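Local coordinates for malate dehydrogenase (Naegleria fowleri, PDB 6UM4), which probably catalyses the reversible oxidation of malate to oxaloacetate with nicotinamide adenine dinucleotide as hydride acceptor, as malate dehydrogenases do, at residues G104-I109 with E144-E149; N111-R116 with I178-K183; T291-K294 with L299-I302. All blocks are in the same frame, centred on the assembly; numbering follows the deposited sequence.

How the interactions relate
Interactions 1 and 2 both lie in the N-terminal nucleotide-binding domain and both use helix 108-118. Their centres are about 9 Å apart and they touch directly: Val146 CG1 of interaction 1 lies 3.8 Å from Leu114 CD1 of interaction 2. Ile109 CG2 also meets Leu180 CD2 at 3.6 Å. Together they pack round the glycine-rich turn and helix 108-118. The dinucleotide would be expected to bind at that turn. Both also reach the second subunit. Interaction 3 is remote. It belongs to the C-terminal alpha/beta domain, with its centre about 42 Å from that of interaction 1 and about 35 Å from that of interaction 2.

Interaction 1 of 3, residues G104-I109 with E144-E149; sequences GACGQI and EGVKME
The glycine-rich turn of the Rossmann fold, through Ala105 and Cys106, rests here on Val146 of helix 140-151. This turn links strand 98-102 to helix 108-118. In relatives the equivalent loop wraps round the pyrophosphate of the dinucleotide, and the turn is probably used in that way here. It is a type I beta turn from Gly104 to Gly107, closed by the bond from Gly107 N to Gly104 O at 3.0 Å. Gly107 is the N-cap residue of the helix that follows.

Val146 carries the helix side of the contact. Both arms of its fork face the carbonyl oxygen of Ala105. CG2 of Val146 is 3.8 Å from Ala105 O, and CG1 of Val146 is 4.0 Å from the same Ala105 O. The side chain is turned with CG1 anti to the backbone N (chi1 174°) and CG2 beside that N. This turn sets both methyls against the oxygen. Val146 CG2 also lies 4.1 Å from Cys106 SG, but Cys106 is modelled in two conformers, so this touch is doubtful.

Other residues hold the turn from its flanks. Cys106 N is hydrogen-bonded to Glu135 OE2, and Ala105 is joined to Leu134 by backbone hydrogen bonding. The side chains of Ala105 and Val146 both pack on Leu133 of strand 129-134. Val146 also touches Arg327 of the second subunit, and Glu149 forms a salt bridge with that same arginine.

No hydrogen bond crosses between the two segments. What meets is a pair of valine methyls and the carbonyl oxygen of Ala105. Between these two segments the contact is therefore nonspecific van der Waals packing, with no directional bond.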
loop_
_atom_site.group_PDB
_atom_site.type_symbol
_atom_site.label_atom_id
_atom_site.label_comp_id
_atom_site.label_asym_id
_atom_site.label_seq_id
_atom_site.Cartn_x
_atom_site.Cartn_y
_atom_site.Cartn_z
ATOM N N GLY A 104 -7.254 1.602 15.326
ATOM C CA GLY A 104 -8.019 0.987 14.247
ATOM C C GLY A 104 -7.177 0.143 13.318
ATOM O O GLY A 104 -7.434 0.100 12.108
ATOM N N ALA A 105 -6.169 -0.541 13.865
ATOM C CA ALA A 105 -5.114 -1.155 13.064
ATOM C C ALA A 105 -5.563 -2.382 12.273
ATOM O O ALA A 105 -4.783 -2.892 11.473
ATOM C CB ALA A 105 -3.931 -1.525 13.959
ATOM N N CYS A 106 -6.777 -2.874 12.473
ATOM C CA CYS A 106 -7.341 -3.982 11.721
ATOM C C CYS A 106 -8.190 -3.528 10.546
ATOM O O CYS A 106 -8.621 -4.364 9.748
ATOM C CB CYS A 106 -8.197 -4.856 12.638
ATOM S SG CYS A 106 -7.272 -6.141 13.492
ATOM N N GLY A 107 -8.443 -2.230 10.424
ATOM C CA GLY A 107 -9.338 -1.719 9.406
ATOM C C GLY A 107 -8.734 -1.647 8.011
ATOM O O GLY A 107 -7.556 -1.929 7.773
ATOM N N GLN A 108 -9.587 -1.233 7.065
ATOM C CA GLN A 108 -9.189 -1.217 5.658
ATOM C C GLN A 108 -8.147 -0.137 5.389
ATOM O O GLN A 108 -7.173 -0.374 4.658
ATOM C CB GLN A 108 -10.420 -1.036 4.772
ATOM C CG GLN A 108 -11.291 -2.281 4.700
ATOM C CD GLN A 108 -10.514 -3.517 4.275
ATOM O OE1 GLN A 108 -9.751 -3.495 3.302
ATOM N NE2 GLN A 108 -10.685 -4.604 5.026
ATOM N N ILE A 109 -8.302 1.035 6.013
ATOM C CA ILE A 109 -7.294 2.080 5.878
ATOM C C ILE A 109 -5.950 1.594 6.416
ATOM O O ILE A 109 -4.902 1.771 5.777
ATOM C CB ILE A 109 -7.755 3.365 6.590
ATOM C CG1 ILE A 109 -8.873 4.072 5.797
ATOM C CG2 ILE A 109 -6.573 4.267 6.827
ATOM C CD1 ILE A 109 -9.485 5.261 6.566
ATOM N N GLU A 144 -3.470 -10.119 15.296
ATOM C CA GLU A 144 -2.326 -11.017 15.133
ATOM C C GLU A 144 -2.080 -11.318 13.659
ATOM O O GLU A 144 -0.933 -11.511 13.239
ATOM C CB GLU A 144 -2.545 -12.313 15.907
ATOM C CG GLU A 144 -2.886 -12.123 17.362
ATOM C CD GLU A 144 -1.686 -12.245 18.276
ATOM O OE1 GLU A 144 -0.573 -11.847 17.865
ATOM O OE2 GLU A 144 -1.868 -12.729 19.418
ATOM N N GLY A 145 -3.152 -11.419 12.869
ATOM C CA GLY A 145 -2.987 -11.590 11.431
ATOM C C GLY A 145 -2.315 -10.397 10.778
ATOM O O GLY A 145 -1.559 -10.540 9.811
ATOM N N VAL A 146 -2.626 -9.196 11.260
ATOM C CA VAL A 146 -1.974 -8.008 10.727
ATOM C C VAL A 146 -0.476 -8.089 10.969
ATOM O O VAL A 146 0.333 -7.765 10.091
ATOM C CB VAL A 146 -2.591 -6.739 11.356
ATOM C CG1 VAL A 146 -1.817 -5.484 10.933
ATOM C CG2 VAL A 146 -4.056 -6.618 10.933
ATOM N N LYS A 147 -0.079 -8.486 12.177
ATOM C CA LYS A 147 1.344 -8.588 12.466
ATOM C C LYS A 147 1.999 -9.622 11.561
ATOM O O LYS A 147 3.067 -9.379 10.987
ATOM C CB LYS A 147 1.556 -8.922 13.941
ATOM C CG LYS A 147 3.011 -9.112 14.314
ATOM C CD LYS A 147 3.161 -9.416 15.781
ATOM C CE LYS A 147 4.608 -9.653 16.135
ATOM N NZ LYS A 147 5.181 -10.817 15.391
ATOM N N MET A 148 1.331 -10.752 11.370
ATOM C CA MET A 148 1.861 -11.794 10.499
ATOM C C MET A 148 2.110 -11.268 9.091
ATOM O O MET A 148 3.178 -11.501 8.512
ATOM C CB MET A 148 0.895 -12.972 10.466
ATOM C CG MET A 148 0.980 -13.849 11.690
ATOM S SD MET A 148 -0.131 -15.250 11.577
ATOM C CE MET A 148 -1.441 -14.738 12.662
ATOM N N GLU A 149 1.146 -10.526 8.531
ATOM C CA GLU A 149 1.326 -10.030 7.169
ATOM C C GLU A 149 2.468 -9.035 7.102
ATOM O O GLU A 149 3.265 -9.058 6.160
ATOM C CB GLU A 149 0.035 -9.400 6.655
ATOM C CG GLU A 149 -1.062 -10.400 6.330
ATOM C CD GLU A 149 -1.928 -9.966 5.134
ATOM O OE1 GLU A 149 -3.056 -9.474 5.382
ATOM O OE2 GLU A 149 -1.470 -10.080 3.958
#

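Interaction 2 of 3, residues N111-R116 with I178-K183; sequences NSLLFR and ILLGGK
Ile178, in the strand 176-179, meets Leu113 of helix 108-118 tip to tip. Ile178 CD1 lies 4.1 Å from Leu113 CD2. Ile178 CG2 is at 4.2 Å from the same Leu113 CD2, so one leucine methyl meets both branches of the isoleucine. Leu113 has CG anti to the backbone N (chi1 180°), which carries its methyls away from the helix and over the strand. Ile178 is joined by backbone hydrogen bonds to Thr101 and Ser103, beside strand 98-102 in the parallel sheet. The helix that follows the first strand of the Rossmann fold thus lies against strand 176-179, one of the two central strands of that sheet.

Leu179 makes no contact with the helix segment. Its side chain packs on Phe202 and Gln205 of helix 191-212. Leu180, just past the strand, turns back to the helix. Leu180 CD1 reaches Leu113 CD2 at 4.2 Å. Further on, Gly181 N is hydrogen-bonded to Ser103 OG.

Leu113 also touches Ala339 and Ile340 of helix 332-348, and Ile178 touches Met343 there. Leu113 is therefore shared between the Rossmann sheet and that helix.

All three contacting groups are aliphatic, and no hydrogen bond joins the segments. A single leucine methyl gathers one residue of the strand and one of the loop just after it. Between these segments the contact depends on apolar packing and not on directional bonds.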
loop_
_atom_site.group_PDB
_atom_site.type_symbol
_atom_site.label_atom_id
_atom_site.label_comp_id
_atom_site.label_asym_id
_atom_site.label_seq_id
_atom_site.Cartn_x
_atom_site.Cartn_y
_atom_site.Cartn_z
ATOM N N ASN A 111 -4.842 -1.422 6.604
ATOM C CA ASN A 111 -4.281 -2.454 5.720
ATOM C C ASN A 111 -3.387 -1.851 4.634
ATOM O O ASN A 111 -2.369 -2.452 4.265
ATOM C CB ASN A 111 -5.414 -3.283 5.109
ATOM C CG ASN A 111 -4.919 -4.321 4.089
ATOM O OD1 ASN A 111 -5.036 -4.119 2.872
ATOM N ND2 ASN A 111 -4.411 -5.446 4.581
ATOM N N SER A 112 -3.720 -0.652 4.142
ATOM C CA SER A 112 -2.848 0.031 3.192
ATOM C C SER A 112 -1.797 0.887 3.879
ATOM O O SER A 112 -0.666 0.986 3.385
ATOM C CB SER A 112 -3.672 0.884 2.217
ATOM O OG SER A 112 -4.417 0.057 1.334
ATOM N N LEU A 113 -2.132 1.493 5.019
ATOM C CA LEU A 113 -1.216 2.423 5.677
ATOM C C LEU A 113 0.047 1.737 6.202
ATOM O O LEU A 113 1.166 2.250 6.047
ATOM C CB LEU A 113 -1.938 3.110 6.829
ATOM C CG LEU A 113 -1.067 4.099 7.576
ATOM C CD1 LEU A 113 -1.113 5.426 6.835
ATOM C CD2 LEU A 113 -1.564 4.259 8.993
ATOM N N LEU A 114 -0.112 0.622 6.906
ATOM C CA LEU A 114 1.008 0.139 7.706
ATOM C C LEU A 114 2.172 -0.294 6.813
ATOM O O LEU A 114 3.339 -0.059 7.157
ATOM C CB LEU A 114 0.536 -0.995 8.615
ATOM C CG LEU A 114 -0.525 -0.569 9.644
ATOM C CD1 LEU A 114 -1.017 -1.799 10.408
ATOM C CD2 LEU A 114 -0.038 0.520 10.606
ATOM N N PHE A 115 1.877 -0.902 5.646
ATOM C CA PHE A 115 2.951 -1.327 4.750
ATOM C C PHE A 115 3.702 -0.133 4.168
ATOM O O PHE A 115 4.909 -0.232 3.919
ATOM C CB PHE A 115 2.411 -2.225 3.610
ATOM C CG PHE A 115 2.112 -3.650 4.026
ATOM C CD1 PHE A 115 3.002 -4.668 3.750
ATOM C CD2 PHE A 115 0.942 -3.958 4.715
ATOM C CE1 PHE A 115 2.739 -5.974 4.146
ATOM C CE2 PHE A 115 0.671 -5.238 5.120
ATOM C CZ PHE A 115 1.575 -6.260 4.837
ATOM N N ARG A 116 3.032 1.002 3.983
ATOM C CA ARG A 116 3.679 2.209 3.486
ATOM C C ARG A 116 4.293 3.023 4.618
ATOM O O ARG A 116 4.899 4.074 4.374
ATOM C CB ARG A 116 2.676 3.060 2.675
ATOM C CG ARG A 116 2.196 2.300 1.426
ATOM C CD ARG A 116 1.166 3.075 0.625
ATOM N NE ARG A 116 1.793 4.219 -0.022
ATOM C CZ ARG A 116 1.130 5.160 -0.690
ATOM N NH1 ARG A 116 -0.189 5.100 -0.790
ATOM N NH2 ARG A 116 1.792 6.159 -1.244
ATOM N N ILE A 178 -1.203 7.957 14.663
ATOM C CA ILE A 178 -2.178 8.107 13.591
ATOM C C ILE A 178 -3.468 7.469 14.078
ATOM O O ILE A 178 -3.503 6.265 14.367
ATOM C CB ILE A 178 -1.700 7.471 12.268
ATOM C CG1 ILE A 178 -0.427 8.173 11.797
ATOM C CG2 ILE A 178 -2.781 7.584 11.183
ATOM C CD1 ILE A 178 0.208 7.539 10.594
ATOM N N LEU A 179 -4.508 8.279 14.227
ATOM C CA LEU A 179 -5.728 7.850 14.901
ATOM C C LEU A 179 -6.789 7.563 13.856
ATOM O O LEU A 179 -7.489 8.474 13.405
ATOM C CB LEU A 179 -6.173 8.912 15.901
ATOM C CG LEU A 179 -5.051 9.173 16.894
ATOM C CD1 LEU A 179 -5.484 10.033 18.056
ATOM C CD2 LEU A 179 -4.490 7.804 17.390
ATOM N N LEU A 180 -6.903 6.278 13.481
ATOM C CA LEU A 180 -7.894 5.807 12.525
ATOM C C LEU A 180 -9.150 5.326 13.218
ATOM O O LEU A 180 -10.241 5.386 12.636
ATOM C CB LEU A 180 -7.327 4.655 11.682
ATOM C CG LEU A 180 -5.980 4.881 11.001
ATOM C CD1 LEU A 180 -5.481 3.587 10.333
ATOM C CD2 LEU A 180 -6.108 5.988 9.965
ATOM N N GLY A 181 -9.010 4.863 14.454
ATOM C CA GLY A 181 -10.112 4.233 15.139
ATOM C C GLY A 181 -11.110 5.234 15.689
ATOM O O GLY A 181 -10.765 6.322 16.151
ATOM N N GLY A 182 -12.369 4.824 15.668
ATOM C CA GLY A 182 -13.436 5.650 16.183
ATOM C C GLY A 182 -14.697 4.831 16.298
ATOM O O GLY A 182 -14.670 3.600 16.204
ATOM N N LYS A 183 -15.796 5.518 16.575
ATOM C CA LYS A 183 -17.087 4.849 16.655
ATOM C C LYS A 183 -17.948 5.233 15.460
ATOM O O LYS A 183 -18.334 6.406 15.334
ATOM C CB LYS A 183 -17.800 5.192 17.965
ATOM C CG LYS A 183 -18.998 4.295 18.272
ATOM C CD LYS A 183 -19.759 4.794 19.491
ATOM C CE LYS A 183 -20.834 3.817 19.929
ATOM N NZ LYS A 183 -21.408 4.224 21.248
#

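Interaction 3 of 3, residues T291-K294 with L299-I302; sequences TTIK and LNVI
The side-chain amide of Asn300 is the flat group here, and Ile293 CD1 comes to it at a slant. The methyl lies past the OD1 and ND2 end of the amide, raised to one side of its plane. Ile293 CD1 is 3.7 Å from Asn300 OD1 and equally far from Asn300 ND2. In the plane of the amide, OD1 uses a lone pair to accept from Ile302 N. That bond is 3.1 Å long and nearly straight at 172°. It makes an Asx turn at the start of the 3-10 segment and fixes the rotation of the amide.

Ile302 CD1 then meets Ile293 CD1 tip to tip at 3.7 Å. With chi1 at 69°, Ile302 CG1 is flanked by its own backbone N and C, and the extended chain beyond it brings CD1 to Ile293 and Thr291. Ile302 CD1 lies 3.8 Å from Thr291 O, and the Ile302 side chain runs roughly perpendicular to that of Thr291. Thr291 OG1 is hydrogen-bonded to Arg273 O of strand 271-277. Val264 of helix 250-264 touches both Ile293 and Asn300.

The polar bond stays within 299-302, and no hydrogen bond crosses. The loop meets 291-293 through isoleucine methyls, which pack on each other, on the Asn300 amide and on Thr291.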
loop_
_atom_site.group_PDB
_atom_site.type_symbol
_atom_site.label_atom_id
_atom_site.label_comp_id
_atom_site.label_asym_id
_atom_site.label_seq_id
_atom_site.Cartn_x
_atom_site.Cartn_y
_atom_site.Cartn_z
ATOM N N THR A 291 -4.838 29.304 -7.374
ATOM C CA THR A 291 -4.201 28.169 -8.020
ATOM C C THR A 291 -3.572 28.567 -9.349
ATOM O O THR A 291 -4.119 29.387 -10.096
ATOM C CB THR A 291 -5.226 27.054 -8.205
ATOM O OG1 THR A 291 -5.832 26.772 -6.932
ATOM C CG2 THR A 291 -4.559 25.775 -8.731
ATOM N N THR A 292 -2.403 27.990 -9.642
ATOM C CA THR A 292 -1.765 28.201 -10.934
ATOM C C THR A 292 -1.489 26.860 -11.600
ATOM O O THR A 292 -1.392 25.820 -10.950
ATOM C CB THR A 292 -0.463 29.008 -10.818
ATOM O OG1 THR A 292 0.478 28.285 -10.017
ATOM C CG2 THR A 292 -0.722 30.371 -10.210
ATOM N N ILE A 293 -1.382 26.904 -12.920
ATOM C CA ILE A 293 -1.110 25.736 -13.738
ATOM C C ILE A 293 0.050 26.106 -14.643
ATOM O O ILE A 293 -0.040 27.089 -15.389
ATOM C CB ILE A 293 -2.336 25.317 -14.559
ATOM C CG1 ILE A 293 -3.505 25.006 -13.631
ATOM C CG2 ILE A 293 -2.001 24.127 -15.484
ATOM C CD1 ILE A 293 -4.818 24.849 -14.365
ATOM N N LYS A 294 1.143 25.346 -14.561
ATOM C CA LYS A 294 2.323 25.655 -15.361
ATOM C C LYS A 294 1.964 25.777 -16.841
ATOM O O LYS A 294 1.331 24.890 -17.416
ATOM C CB LYS A 294 3.393 24.582 -15.161
ATOM N N LEU A 299 -7.248 31.608 -21.309
ATOM C CA LEU A 299 -8.509 30.951 -20.995
ATOM C C LEU A 299 -8.236 29.644 -20.271
ATOM O O LEU A 299 -7.423 28.839 -20.719
ATOM C CB LEU A 299 -9.294 30.668 -22.270
ATOM C CG LEU A 299 -9.776 31.903 -23.020
ATOM C CD1 LEU A 299 -10.642 31.507 -24.201
ATOM C CD2 LEU A 299 -10.518 32.757 -22.059
ATOM N N ASN A 300 -8.871 29.468 -19.119
ATOM C CA ASN A 300 -8.698 28.254 -18.332
ATOM C C ASN A 300 -9.886 28.114 -17.398
ATOM O O ASN A 300 -10.243 29.064 -16.694
ATOM C CB ASN A 300 -7.377 28.289 -17.560
ATOM C CG ASN A 300 -7.034 26.953 -16.937
ATOM O OD1 ASN A 300 -7.709 26.493 -16.008
ATOM N ND2 ASN A 300 -6.045 26.275 -17.513
ATOM N N VAL A 301 -10.454 26.908 -17.358
ATOM C CA VAL A 301 -11.702 26.671 -16.637
ATOM C C VAL A 301 -11.607 26.934 -15.130
ATOM O O VAL A 301 -12.633 27.198 -14.497
ATOM C CB VAL A 301 -12.185 25.229 -16.914
ATOM C CG1 VAL A 301 -11.276 24.220 -16.222
ATOM C CG2 VAL A 301 -13.635 25.054 -16.470
ATOM N N ILE A 302 -10.415 26.880 -14.529
ATOM C CA ILE A 302 -10.354 27.105 -13.085
ATOM C C ILE A 302 -10.566 28.569 -12.710
ATOM O O ILE A 302 -10.673 28.884 -11.517
ATOM C CB ILE A 302 -9.039 26.598 -12.453
ATOM C CG1 ILE A 302 -7.833 27.432 -12.894
ATOM C CG2 ILE A 302 -8.806 25.105 -12.752
ATOM C CD1 ILE A 302 -6.588 27.199 -12.044
#